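Local coordinates for periplasmic beta-glucosidase (Pseudomonas aeruginosa, PDB 6R5T), which probably hydrolyses terminal, non-reducing beta-D-glucosyl residues to release beta-D-glucose in the periplasm, and is held here as an inactive variant with lactose bound, at residues L37-R42 with M61-H67; I20-R24 with V317-K321; I58-Q62 with P73-A77; L165-S170 with Y331-G335; L277-A281 with G303-Q307. The protein carries 1 engineered substitution. All coordinates share one frame; numbering follows the deposited sequence.

Contact 1: L37-R42 with M61-H67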
# COMPACT_ATOMS: atom_id res chain seq x y z
N LEU A 37 -39.68 -14.43 -12.89
CA LEU A 37 -39.67 -13.50 -11.75
C LEU A 37 -41.11 -13.08 -11.40
O LEU A 37 -41.48 -13.07 -10.21
CB LEU A 37 -38.80 -12.31 -12.13
CG LEU A 37 -38.30 -11.48 -10.96
CD1 LEU A 37 -37.09 -10.62 -11.37
CD2 LEU A 37 -39.42 -10.61 -10.44
N MET A 38 -41.92 -12.76 -12.39
CA MET A 38 -43.32 -12.38 -12.17
C MET A 38 -44.07 -13.53 -11.48
O MET A 38 -44.83 -13.26 -10.54
CB MET A 38 -44.03 -12.10 -13.50
CG MET A 38 -43.30 -11.20 -14.44
SD MET A 38 -44.01 -9.57 -14.41
CE MET A 38 -43.43 -9.19 -12.77
N ALA A 39 -43.83 -14.77 -11.86
CA ALA A 39 -44.50 -15.94 -11.23
C ALA A 39 -44.03 -16.04 -9.78
O ALA A 39 -44.84 -16.31 -8.90
CB ALA A 39 -44.19 -17.21 -11.98
N ASP A 40 -42.76 -15.76 -9.53
CA ASP A 40 -42.23 -15.83 -8.15
C ASP A 40 -42.85 -14.73 -7.31
O ASP A 40 -43.13 -14.98 -6.13
CB ASP A 40 -40.70 -15.78 -8.12
CG ASP A 40 -40.03 -17.12 -8.41
OD1 ASP A 40 -40.75 -18.11 -8.64
OD2 ASP A 40 -38.79 -17.14 -8.40
N ILE A 41 -43.05 -13.54 -7.85
CA ILE A 41 -43.72 -12.45 -7.09
C ILE A 41 -45.14 -12.91 -6.72
O ILE A 41 -45.54 -12.73 -5.57
CB ILE A 41 -43.73 -11.14 -7.86
CG1 ILE A 41 -42.31 -10.62 -8.12
CG2 ILE A 41 -44.63 -10.14 -7.15
CD1 ILE A 41 -42.29 -9.54 -9.20
N ARG A 42 -45.85 -13.52 -7.67
CA ARG A 42 -47.26 -13.93 -7.42
C ARG A 42 -47.27 -14.97 -6.31
O ARG A 42 -48.26 -15.04 -5.60
CB ARG A 42 -47.90 -14.48 -8.70
CG ARG A 42 -48.16 -13.45 -9.79
CD ARG A 42 -49.04 -14.00 -10.93
NE ARG A 42 -48.38 -15.03 -11.73
CZ ARG A 42 -47.65 -14.79 -12.82
NH1 ARG A 42 -47.43 -13.55 -13.24
NH2 ARG A 42 -47.09 -15.79 -13.47
N MET A 61 -44.69 -5.00 -11.85
CA MET A 61 -44.22 -5.90 -10.77
C MET A 61 -45.13 -5.79 -9.55
O MET A 61 -45.48 -6.84 -8.94
CB MET A 61 -42.83 -5.50 -10.32
CG MET A 61 -41.90 -5.39 -11.45
SD MET A 61 -41.42 -7.01 -11.81
CE MET A 61 -39.71 -6.61 -12.17
N GLN A 62 -45.42 -4.57 -9.11
CA GLN A 62 -46.26 -4.35 -7.89
C GLN A 62 -47.64 -4.99 -8.13
O GLN A 62 -48.25 -5.53 -7.17
CB GLN A 62 -46.34 -2.87 -7.60
CG GLN A 62 -46.65 -2.51 -6.16
CD GLN A 62 -45.56 -2.89 -5.16
OE1 GLN A 62 -45.48 -4.03 -4.77
NE2 GLN A 62 -44.76 -1.93 -4.68
N ASP A 63 -48.11 -4.97 -9.38
CA ASP A 63 -49.41 -5.58 -9.73
C ASP A 63 -49.41 -7.08 -9.44
O ASP A 63 -50.48 -7.61 -9.13
CB ASP A 63 -49.80 -5.34 -11.18
CG ASP A 63 -50.25 -3.93 -11.50
OD1 ASP A 63 -50.54 -3.11 -10.60
OD2 ASP A 63 -50.28 -3.63 -12.67
N GLN A 64 -48.27 -7.77 -9.57
CA GLN A 64 -48.20 -9.23 -9.39
C GLN A 64 -48.42 -9.57 -7.92
O GLN A 64 -48.82 -10.71 -7.64
CB GLN A 64 -46.87 -9.80 -9.87
CG GLN A 64 -46.59 -9.46 -11.32
CD GLN A 64 -47.79 -9.74 -12.20
OE1 GLN A 64 -48.25 -10.89 -12.24
NE2 GLN A 64 -48.31 -8.71 -12.85
N VAL A 65 -48.11 -8.65 -7.01
CA VAL A 65 -48.26 -8.89 -5.54
C VAL A 65 -49.72 -9.20 -5.19
O VAL A 65 -49.93 -9.99 -4.27
CB VAL A 65 -47.74 -7.67 -4.77
CG1 VAL A 65 -48.15 -7.68 -3.34
CG2 VAL A 65 -46.23 -7.58 -4.90
N ARG A 66 -50.65 -8.56 -5.88
CA ARG A 66 -52.11 -8.75 -5.62
C ARG A 66 -52.45 -10.24 -5.73
O ARG A 66 -53.54 -10.63 -5.21
CB ARG A 66 -52.95 -7.96 -6.63
CG ARG A 66 -52.77 -6.45 -6.62
CD ARG A 66 -54.06 -5.72 -7.00
NE ARG A 66 -54.09 -4.78 -8.13
CZ ARG A 66 -54.28 -5.12 -9.41
NH1 ARG A 66 -54.36 -6.40 -9.76
NH2 ARG A 66 -54.34 -4.18 -10.34
N HIS A 67 -51.65 -11.07 -6.41
CA HIS A 67 -51.97 -12.51 -6.62
C HIS A 67 -51.40 -13.39 -5.51
O HIS A 67 -51.69 -14.58 -5.51
CB HIS A 67 -51.50 -13.01 -7.99
CG HIS A 67 -52.16 -12.31 -9.12
ND1 HIS A 67 -53.51 -12.49 -9.44
CD2 HIS A 67 -51.67 -11.41 -10.00
CE1 HIS A 67 -53.80 -11.74 -10.48
NE2 HIS A 67 -52.69 -11.07 -10.85
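Gln64 folds back at its second torsion (chi2 -48°) and Arg42 bends at its third, bends that lay the two chains alongside each other and bring NH1 to OE1. Arg42 NH1 donates to Gln64 OE1 at 3.0 Å, with an N-H...O angle of 160°. The oxygen lies in the guanidinium plane. The donor NH1 lies above the amide carbonyl plane and not on a lone pair. The guanidinium and amide planes are almost perpendicular. Gln64 NE2 bonds back to Ala60 O, which fixes the turn of the amide. His67 lies along the aliphatic part of Arg42, with its CD2 3.8 Å from Arg42 CD.

Deeper in, Ile41 points at helix 55-65. Its CG2 meets Gln64 CB at 3.5 Å and Val65 CG2 at 3.8 Å. Ile41 CD1 reaches Met61 SD at 3.7 Å. The methyl end of Met38 also comes up to Gln64 CG, at 3.5 Å from CE. The segments belong to neighbouring outer helices of the TIM barrel, and their axes pass 8.4 Å apart at 36°.

The chemistry is thus an apolar seam edged by one charged-to-neutral bond. Gln64 directs the Arg42 guanidinium but cannot neutralise its charge.

Contact 2: I20-R24 with V317-K321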
# COMPACT_ATOMS: atom_id res chain seq x y z
N ILE A 20 -38.92 -16.14 4.42
CA ILE A 20 -37.67 -16.27 3.61
C ILE A 20 -37.86 -15.57 2.27
O ILE A 20 -36.87 -14.95 1.79
CB ILE A 20 -37.30 -17.74 3.47
CG1 ILE A 20 -36.91 -18.29 4.85
CG2 ILE A 20 -36.21 -17.90 2.41
CD1 ILE A 20 -36.83 -19.80 4.91
N GLY A 21 -39.06 -15.59 1.68
CA GLY A 21 -39.29 -14.86 0.42
C GLY A 21 -38.98 -13.37 0.54
O GLY A 21 -38.52 -12.75 -0.41
N GLN A 22 -39.26 -12.79 1.69
CA GLN A 22 -39.01 -11.35 1.94
C GLN A 22 -37.53 -11.02 1.83
O GLN A 22 -37.23 -9.84 1.53
CB GLN A 22 -39.53 -10.93 3.30
CG GLN A 22 -41.07 -10.89 3.30
CD GLN A 22 -41.58 -9.90 2.29
OE1 GLN A 22 -41.29 -8.71 2.40
NE2 GLN A 22 -42.29 -10.39 1.27
N LEU A 23 -36.66 -12.00 2.00
CA LEU A 23 -35.20 -11.74 2.07
C LEU A 23 -34.61 -11.75 0.67
O LEU A 23 -33.40 -11.47 0.53
CB LEU A 23 -34.53 -12.78 2.96
CG LEU A 23 -35.19 -13.01 4.33
CD1 LEU A 23 -34.38 -13.99 5.11
CD2 LEU A 23 -35.40 -11.69 5.08
N ARG A 24 -35.40 -12.03 -0.35
CA ARG A 24 -34.87 -12.24 -1.71
C ARG A 24 -34.94 -10.95 -2.50
O ARG A 24 -36.04 -10.40 -2.69
CB ARG A 24 -35.68 -13.32 -2.39
CG ARG A 24 -35.10 -13.73 -3.72
CD ARG A 24 -35.82 -14.95 -4.23
NE ARG A 24 -35.38 -15.34 -5.55
CZ ARG A 24 -36.16 -15.74 -6.53
NH1 ARG A 24 -37.46 -15.81 -6.35
NH2 ARG A 24 -35.65 -16.08 -7.71
N VAL A 317 -36.83 -6.35 6.81
CA VAL A 317 -37.39 -6.05 5.48
C VAL A 317 -38.76 -5.38 5.65
O VAL A 317 -39.04 -4.37 4.98
CB VAL A 317 -37.47 -7.32 4.62
CG1 VAL A 317 -38.21 -7.04 3.33
CG2 VAL A 317 -36.05 -7.84 4.34
N LEU A 318 -39.61 -5.96 6.51
CA LEU A 318 -40.98 -5.45 6.68
C LEU A 318 -40.93 -4.05 7.25
O LEU A 318 -41.72 -3.19 6.81
CB LEU A 318 -41.76 -6.41 7.59
CG LEU A 318 -42.00 -7.82 7.03
CD1 LEU A 318 -42.79 -8.62 8.05
CD2 LEU A 318 -42.68 -7.81 5.68
N ALA A 319 -40.01 -3.80 8.14
CA ALA A 319 -39.91 -2.46 8.77
C ALA A 319 -39.48 -1.43 7.72
O ALA A 319 -39.95 -0.32 7.76
CB ALA A 319 -38.97 -2.49 9.93
N ALA A 320 -38.60 -1.79 6.79
CA ALA A 320 -38.22 -0.86 5.72
C ALA A 320 -39.42 -0.53 4.85
O ALA A 320 -39.65 0.64 4.49
CB ALA A 320 -37.10 -1.43 4.90
N LYS A 321 -40.21 -1.54 4.50
CA LYS A 321 -41.40 -1.31 3.65
C LYS A 321 -42.41 -0.43 4.41
O LYS A 321 -43.05 0.40 3.76
CB LYS A 321 -41.97 -2.66 3.31
CG LYS A 321 -41.07 -3.45 2.37
CD LYS A 321 -41.61 -4.82 2.00
CE LYS A 321 -40.71 -5.49 0.99
NZ LYS A 321 -41.27 -6.76 0.46
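Gln22 reaches from the end of helix 16-22 to Lys321 on helix 307-323. Its CB begins over Val317, 4.1 Å from Val317 CG1. The chain then bends at chi2 (-61°), which turns the amide toward the lysine. CD lies 4.1 Å from Leu318 CD2, where the two side chains cross at about a right angle. OE1 takes a hydrogen bond from Lys321 NZ at 2.8 Å, with the donor tilted 17° from the carbonyl plane. Val317 CG1 and Leu318 CD2 also border OE1, at 3.6 Å for the valine methyl.

The extended chain of Lys321 passes the amide at a slant, with CE also close to OE1. The same NZ bonds to Pro73 O, its strongest partner, and to Gly47 O. Nearer the backbone, Val317 packs against Gln22, with Val317 CG1 3.5 Å from Gln22 O. Val317 CG2 meets Leu23 CD2 at 4.0 Å.

The contact joins the helix before the first barrel strand, 24-26, to helix 307-323, the second helix after the last barrel strand, 286-287, where the TIM barrel closes. Every touching residue is buried. Three neutral carbonyl oxygens, Gln22 OE1, Pro73 O and Gly47 O, grip the buried ammonium, and they would probably help to keep it protonated.

Contact 3: I58-Q62 with P73-A77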
# COMPACT_ATOMS: atom_id res chain seq x y z
N ILE A 58 -42.28 -0.87 -13.06
CA ILE A 58 -42.42 -1.04 -11.59
C ILE A 58 -43.89 -1.34 -11.24
O ILE A 58 -44.15 -2.24 -10.40
CB ILE A 58 -41.87 0.17 -10.82
CG1 ILE A 58 -40.35 0.27 -11.02
CG2 ILE A 58 -42.25 0.06 -9.35
CD1 ILE A 58 -39.72 1.51 -10.38
N ARG A 59 -44.82 -0.60 -11.84
CA ARG A 59 -46.26 -0.89 -11.58
C ARG A 59 -46.54 -2.35 -11.92
O ARG A 59 -47.33 -3.01 -11.18
CB ARG A 59 -47.13 0.03 -12.45
CG ARG A 59 -47.37 1.43 -11.94
CD ARG A 59 -48.53 2.08 -12.71
NE ARG A 59 -49.77 1.54 -12.14
CZ ARG A 59 -50.44 2.06 -11.12
NH1 ARG A 59 -50.11 3.22 -10.58
NH2 ARG A 59 -51.52 1.44 -10.70
N ALA A 60 -46.05 -2.86 -13.06
CA ALA A 60 -46.31 -4.24 -13.53
C ALA A 60 -45.83 -5.26 -12.48
O ALA A 60 -46.54 -6.25 -12.18
CB ALA A 60 -45.67 -4.47 -14.87
N MET A 61 -44.69 -5.00 -11.85
CA MET A 61 -44.22 -5.90 -10.77
C MET A 61 -45.13 -5.79 -9.55
O MET A 61 -45.48 -6.84 -8.94
CB MET A 61 -42.83 -5.50 -10.32
CG MET A 61 -41.90 -5.39 -11.45
SD MET A 61 -41.42 -7.01 -11.81
CE MET A 61 -39.71 -6.61 -12.17
N GLN A 62 -45.42 -4.57 -9.11
CA GLN A 62 -46.26 -4.35 -7.89
C GLN A 62 -47.64 -4.99 -8.13
O GLN A 62 -48.25 -5.53 -7.17
CB GLN A 62 -46.34 -2.87 -7.60
CG GLN A 62 -46.65 -2.51 -6.16
CD GLN A 62 -45.56 -2.89 -5.16
OE1 GLN A 62 -45.48 -4.03 -4.77
NE2 GLN A 62 -44.76 -1.93 -4.68
N PRO A 73 -46.16 -5.79 -0.34
CA PRO A 73 -45.62 -5.04 -1.47
C PRO A 73 -44.09 -5.19 -1.59
O PRO A 73 -43.42 -5.46 -0.59
CB PRO A 73 -45.92 -3.60 -1.17
CG PRO A 73 -45.97 -3.56 0.31
CD PRO A 73 -46.63 -4.89 0.71
N LEU A 74 -43.63 -5.09 -2.82
CA LEU A 74 -42.18 -5.02 -3.10
C LEU A 74 -41.70 -3.63 -2.74
O LEU A 74 -42.49 -2.68 -2.79
CB LEU A 74 -41.97 -5.26 -4.60
CG LEU A 74 -42.41 -6.62 -5.08
CD1 LEU A 74 -42.57 -6.59 -6.58
CD2 LEU A 74 -41.44 -7.70 -4.66
N PHE A 75 -40.40 -3.53 -2.49
CA PHE A 75 -39.71 -2.25 -2.78
C PHE A 75 -38.80 -2.43 -4.00
O PHE A 75 -38.38 -3.54 -4.35
CB PHE A 75 -39.01 -1.68 -1.54
CG PHE A 75 -37.74 -2.36 -1.11
CD1 PHE A 75 -36.55 -2.18 -1.78
CD2 PHE A 75 -37.71 -3.11 0.05
CE1 PHE A 75 -35.38 -2.77 -1.32
CE2 PHE A 75 -36.55 -3.72 0.50
CZ PHE A 75 -35.38 -3.55 -0.19
N HIS A 76 -38.50 -1.30 -4.62
CA HIS A 76 -37.69 -1.23 -5.87
C HIS A 76 -36.49 -0.33 -5.63
O HIS A 76 -36.68 0.82 -5.18
CB HIS A 76 -38.53 -0.71 -7.05
CG HIS A 76 -39.47 -1.74 -7.57
ND1 HIS A 76 -40.68 -1.99 -6.93
CD2 HIS A 76 -39.38 -2.60 -8.62
CE1 HIS A 76 -41.26 -2.99 -7.59
NE2 HIS A 76 -40.52 -3.36 -8.62
N ALA A 77 -35.31 -0.86 -5.93
CA ALA A 77 -34.05 -0.14 -5.70
C ALA A 77 -33.29 0.06 -7.01
O ALA A 77 -33.47 -0.68 -7.98
CB ALA A 77 -33.24 -0.88 -4.66
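Ile58 against His76 and Gln62 against Leu74 form the tight part of this contact, each in a different way. Ile58 CG2 lies over the centre of one face of the His76 ring, 3.6 Å from the centroid and 12° off the ring normal. This is a CH-pi contact. The two side chains run antiparallel alongside each other. At the ring edge, near its plane, Met61 CB comes to 3.6 Å from His76 NE2.

Gln62 grips the backbone of Leu74 with both ends of its amide. Its CG is anti to the backbone N (chi1 -156°), and the bend that follows carries the amide to the strand. Leu74 N donates to Gln62 OE1 at 2.9 Å, in the carbonyl plane and on a lone pair. Gln62 NE2 returns a nearly straight bond (171°) to Leu74 O at 3.0 Å. The glutamine thus pairs with Leu74 much as an adjacent strand would. Its NE2 also makes a weak bond to Pro330 O.

Leu74 CD1 makes plain apolar contact with Met61 CB, at 3.9 Å. The end of Met61 leads away, to helix 34-42. The looser side is that of Arg59, which is partly exposed. It turns from the strand, and its NH1 bonds to Leu334 O.

The helix and strand belong to the beta-alpha-beta unit 48-50, 55-65, 75-78 of the barrel. The pairing satisfies both backbone polar groups of Leu74. His76 NE2, by contrast, is buried against carbon with no partner in the model.

Contact 4: L165-S170 with Y331-G335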
# COMPACT_ATOMS: atom_id res chain seq x y z
N LEU A 165 -39.96 9.25 5.25
CA LEU A 165 -39.61 8.18 4.28
C LEU A 165 -40.84 7.72 3.49
O LEU A 165 -40.64 7.10 2.45
CB LEU A 165 -38.95 6.99 4.99
CG LEU A 165 -37.44 7.05 5.08
CD1 LEU A 165 -36.92 5.96 6.00
CD2 LEU A 165 -36.83 6.95 3.70
N ALA A 166 -42.07 8.05 3.92
CA ALA A 166 -43.28 7.66 3.19
C ALA A 166 -43.64 8.73 2.13
O ALA A 166 -44.49 8.48 1.25
CB ALA A 166 -44.40 7.41 4.17
N ALA A 167 -42.95 9.87 2.13
CA ALA A 167 -43.27 10.92 1.14
C ALA A 167 -43.01 10.38 -0.24
O ALA A 167 -42.01 9.69 -0.47
CB ALA A 167 -42.48 12.19 1.35
N PRO A 168 -43.86 10.73 -1.22
CA PRO A 168 -43.67 10.25 -2.57
C PRO A 168 -42.44 10.83 -3.27
O PRO A 168 -42.13 10.33 -4.29
CB PRO A 168 -44.91 10.69 -3.35
CG PRO A 168 -45.86 11.29 -2.34
CD PRO A 168 -45.10 11.52 -1.07
N ASP A 169 -41.79 11.86 -2.72
CA ASP A 169 -40.56 12.38 -3.35
C ASP A 169 -39.34 12.00 -2.49
O ASP A 169 -38.29 12.63 -2.69
CB ASP A 169 -40.68 13.88 -3.59
CG ASP A 169 -40.93 14.71 -2.35
OD1 ASP A 169 -41.20 14.15 -1.24
OD2 ASP A 169 -40.87 15.94 -2.49
N SER A 170 -39.49 11.08 -1.55
CA SER A 170 -38.38 10.53 -0.72
C SER A 170 -37.98 9.18 -1.30
O SER A 170 -38.84 8.44 -1.81
CB SER A 170 -38.76 10.40 0.73
OG SER A 170 -38.92 11.66 1.35
N TYR A 331 -48.69 1.86 -4.19
CA TYR A 331 -48.58 2.67 -5.43
C TYR A 331 -48.28 4.13 -5.13
O TYR A 331 -48.43 4.96 -6.05
CB TYR A 331 -49.84 2.50 -6.30
CG TYR A 331 -50.06 1.09 -6.77
CD1 TYR A 331 -49.45 0.59 -7.89
CD2 TYR A 331 -50.83 0.21 -6.01
CE1 TYR A 331 -49.64 -0.71 -8.32
CE2 TYR A 331 -51.01 -1.10 -6.40
CZ TYR A 331 -50.42 -1.57 -7.56
OH TYR A 331 -50.59 -2.85 -7.97
N ARG A 332 -47.81 4.46 -3.94
CA ARG A 332 -47.64 5.88 -3.54
C ARG A 332 -46.60 6.60 -4.40
O ARG A 332 -46.73 7.82 -4.57
CB ARG A 332 -47.32 5.99 -2.06
CG ARG A 332 -45.97 5.38 -1.65
CD ARG A 332 -45.86 5.15 -0.17
NE ARG A 332 -46.13 6.36 0.59
CZ ARG A 332 -47.27 6.64 1.25
NH1 ARG A 332 -48.23 5.76 1.36
NH2 ARG A 332 -47.40 7.79 1.86
N ARG A 333 -45.63 5.88 -5.00
CA ARG A 333 -44.64 6.50 -5.91
C ARG A 333 -44.98 6.19 -7.37
O ARG A 333 -44.15 6.45 -8.25
CB ARG A 333 -43.23 6.01 -5.52
CG ARG A 333 -42.83 6.46 -4.14
CD ARG A 333 -41.38 6.04 -3.81
NE ARG A 333 -41.06 6.61 -2.54
CZ ARG A 333 -41.42 6.13 -1.34
NH1 ARG A 333 -41.93 4.92 -1.21
NH2 ARG A 333 -41.14 6.82 -0.28
N LEU A 334 -46.18 5.64 -7.65
CA LEU A 334 -46.51 5.11 -9.00
C LEU A 334 -47.73 5.82 -9.62
O LEU A 334 -48.19 5.34 -10.64
CB LEU A 334 -46.71 3.61 -8.87
CG LEU A 334 -45.43 2.86 -8.52
CD1 LEU A 334 -45.72 1.42 -8.19
CD2 LEU A 334 -44.47 2.96 -9.69
N GLY A 335 -48.17 6.90 -9.01
CA GLY A 335 -49.36 7.69 -9.44
C GLY A 335 -50.63 6.86 -9.39
O GLY A 335 -50.65 5.82 -8.66
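Arg332 and Arg333, consecutive residues, both reach into backbone carbonyls of segment 165-170. Hydrogen bonds carry most of the contact. NE and NH2 of Arg332 both donate to Ala166 O, at 2.8 Å and 3.1 Å. NE lies in the carbonyl plane on a lone pair, whereas NH2 stands above that plane. Arg333 is extended from CG to NE, which carries its guanidinium deep among the carbonyls. Its NE donates to Ser170 O at 3.0 Å, nearly in line with the C=O bond. Two weak bonds from Arg333 NH2 add to this, one to Leu165 O at 2.8 Å and one to Ser170 O.

Van der Waals contacts are fewer. Pro168 CB rests 3.6 Å from Arg332 O. Ala166 CB lies beside Arg332 NH2 at 3.8 Å.

The charge of Arg333 is met outside the two segments, where NH1 forms a salt bridge with Asp120 OD1. NH1 also bonds to Leu324 O.

Both segments are loops with a type I turn, Ala167 to Ser170 and Tyr331 to Leu334. Segment 165-170 links helix 146-161 to barrel strand 172-178. The other follows helix 307-323, and its Tyr331 and Leu334 pack on helix 55-65. Helix 100-116 touches Arg333 through Ser115.

Contact 5: L277-A281 with G303-Q307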
# COMPACT_ATOMS: atom_id res chain seq x y z
N LEU A 277 -23.33 -18.72 7.34
CA LEU A 277 -22.38 -17.67 7.80
C LEU A 277 -23.01 -16.29 7.60
O LEU A 277 -22.94 -15.47 8.50
CB LEU A 277 -21.07 -17.78 7.06
CG LEU A 277 -20.23 -19.00 7.40
CD1 LEU A 277 -19.02 -19.09 6.49
CD2 LEU A 277 -19.81 -18.97 8.85
N ALA A 278 -23.60 -16.03 6.44
CA ALA A 278 -24.13 -14.69 6.12
C ALA A 278 -25.32 -14.34 7.04
O ALA A 278 -25.35 -13.27 7.61
CB ALA A 278 -24.52 -14.63 4.68
N ILE A 279 -26.29 -15.23 7.20
CA ILE A 279 -27.49 -14.85 7.97
C ILE A 279 -27.11 -14.70 9.45
O ILE A 279 -27.59 -13.76 10.09
CB ILE A 279 -28.69 -15.80 7.73
CG1 ILE A 279 -29.95 -15.03 8.19
CG2 ILE A 279 -28.46 -17.15 8.38
CD1 ILE A 279 -31.27 -15.55 7.72
N GLN A 280 -26.23 -15.55 9.96
CA GLN A 280 -25.86 -15.47 11.40
C GLN A 280 -24.94 -14.27 11.65
O GLN A 280 -24.98 -13.70 12.77
CB GLN A 280 -25.30 -16.80 11.87
CG GLN A 280 -26.37 -17.89 11.82
CD GLN A 280 -26.15 -18.97 12.85
OE1 GLN A 280 -27.06 -19.25 13.67
NE2 GLN A 280 -24.97 -19.58 12.79
N ALA A 281 -24.19 -13.83 10.65
CA ALA A 281 -23.36 -12.63 10.80
C ALA A 281 -24.19 -11.37 10.90
O ALA A 281 -23.79 -10.45 11.62
CB ALA A 281 -22.36 -12.55 9.67
N GLY A 303 -31.10 -27.58 12.48
CA GLY A 303 -30.67 -26.88 13.70
C GLY A 303 -29.37 -26.12 13.48
O GLY A 303 -28.72 -25.79 14.48
N GLU A 304 -29.01 -25.80 12.24
CA GLU A 304 -27.72 -25.09 11.94
C GLU A 304 -27.91 -23.57 12.06
O GLU A 304 -26.91 -22.83 12.23
CB GLU A 304 -27.18 -25.45 10.57
CG GLU A 304 -26.85 -26.92 10.43
CD GLU A 304 -26.38 -27.26 9.02
OE1 GLU A 304 -27.22 -27.55 8.15
OE2 GLU A 304 -25.17 -27.16 8.79
N ILE A 305 -29.14 -23.09 11.98
CA ILE A 305 -29.52 -21.68 12.29
C ILE A 305 -30.73 -21.73 13.21
O ILE A 305 -31.32 -22.84 13.37
CB ILE A 305 -29.80 -20.84 11.02
CG1 ILE A 305 -30.99 -21.39 10.25
CG2 ILE A 305 -28.58 -20.76 10.09
CD1 ILE A 305 -31.49 -20.56 9.09
N ASP A 306 -31.08 -20.59 13.79
CA ASP A 306 -32.21 -20.41 14.72
C ASP A 306 -33.37 -19.74 13.97
O ASP A 306 -33.15 -18.90 13.04
CB ASP A 306 -31.81 -19.56 15.92
CG ASP A 306 -30.64 -20.18 16.67
OD1 ASP A 306 -30.68 -21.39 16.88
OD2 ASP A 306 -29.67 -19.46 16.96
N GLN A 307 -34.59 -20.02 14.41
CA GLN A 307 -35.77 -19.29 13.89
C GLN A 307 -35.57 -17.77 14.05
O GLN A 307 -35.96 -17.00 13.14
CB GLN A 307 -37.04 -19.77 14.60
CG GLN A 307 -38.30 -19.05 14.16
CD GLN A 307 -38.67 -19.42 12.75
OE1 GLN A 307 -38.70 -20.61 12.41
NE2 GLN A 307 -38.93 -18.43 11.89
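Ile279 and Gln280, at the end of a TIM-barrel helix, pack against Ile305 in the connection between two others. That connection starts with a Schellman motif, in which Gly303 takes positive phi and ends helix 291-301. It leads into helix 307-323.

In the first shell, Ile305 CG2 is the methyl that both residues meet. It lies 4.0 Å from Ile279 CG2 and at the same distance of 4.0 Å from Gln280 CG. The two isoleucines cross at about a right angle. Ile305 is extended in the backbone, and its CB points toward helix 271-281. Its CG1 sits between the backbone N and the carbonyl carbon (chi1 63°), which leaves CG2 anti to the carbonyl carbon and facing the helix. The aliphatic part of Gln280 lies across Ile305. The two segments bury a modest 163 Å² between them, through van der Waals contact.

Further out, Ile310 of helix 307-323 touches both Ile279 and Ile305, and Leu296 of helix 291-301 covers Ile305 as well. Arg276, one turn before Gln280, touches Ile305 and Glu304. Glu304 itself is tied by its OE1 to Arg272 NH2 in a salt bridge, so helix 271-281 holds the connection at a second point. Arg312 NH1 bonds to Ile279 O and joins the end of that helix to helix 307-323.

At the start of helix 307-323, next to Ile305, Asp306 occupies the N-cap position, but its side chain makes no capping bond. Instead, Asp306 N donates to Asp309 OD2.

Overall arrangement
Contacts 1 and 3 share Met61 and Gln62 on helix 55-65, and their centres are about 9 Å apart. Contact 2 is tied to both. Arg24 NH1 forms a salt bridge with Asp40 OD2 of contact 1 at 2.8 Å, and Lys321 links contact 2 to contact 3. Contact 4 joins the same group, with Tyr331 OH 2.6 Å from Asp63 OD1 of contact 1. Contact 5 touches none of the others, but its nearest atoms come within about 4 Å of contact 2. Its centre is about 34 Å from that of contact 4. All five lie away from the sugar pocket. The side chains of Leu37 and His76 are each about 13 Å from bound galactose.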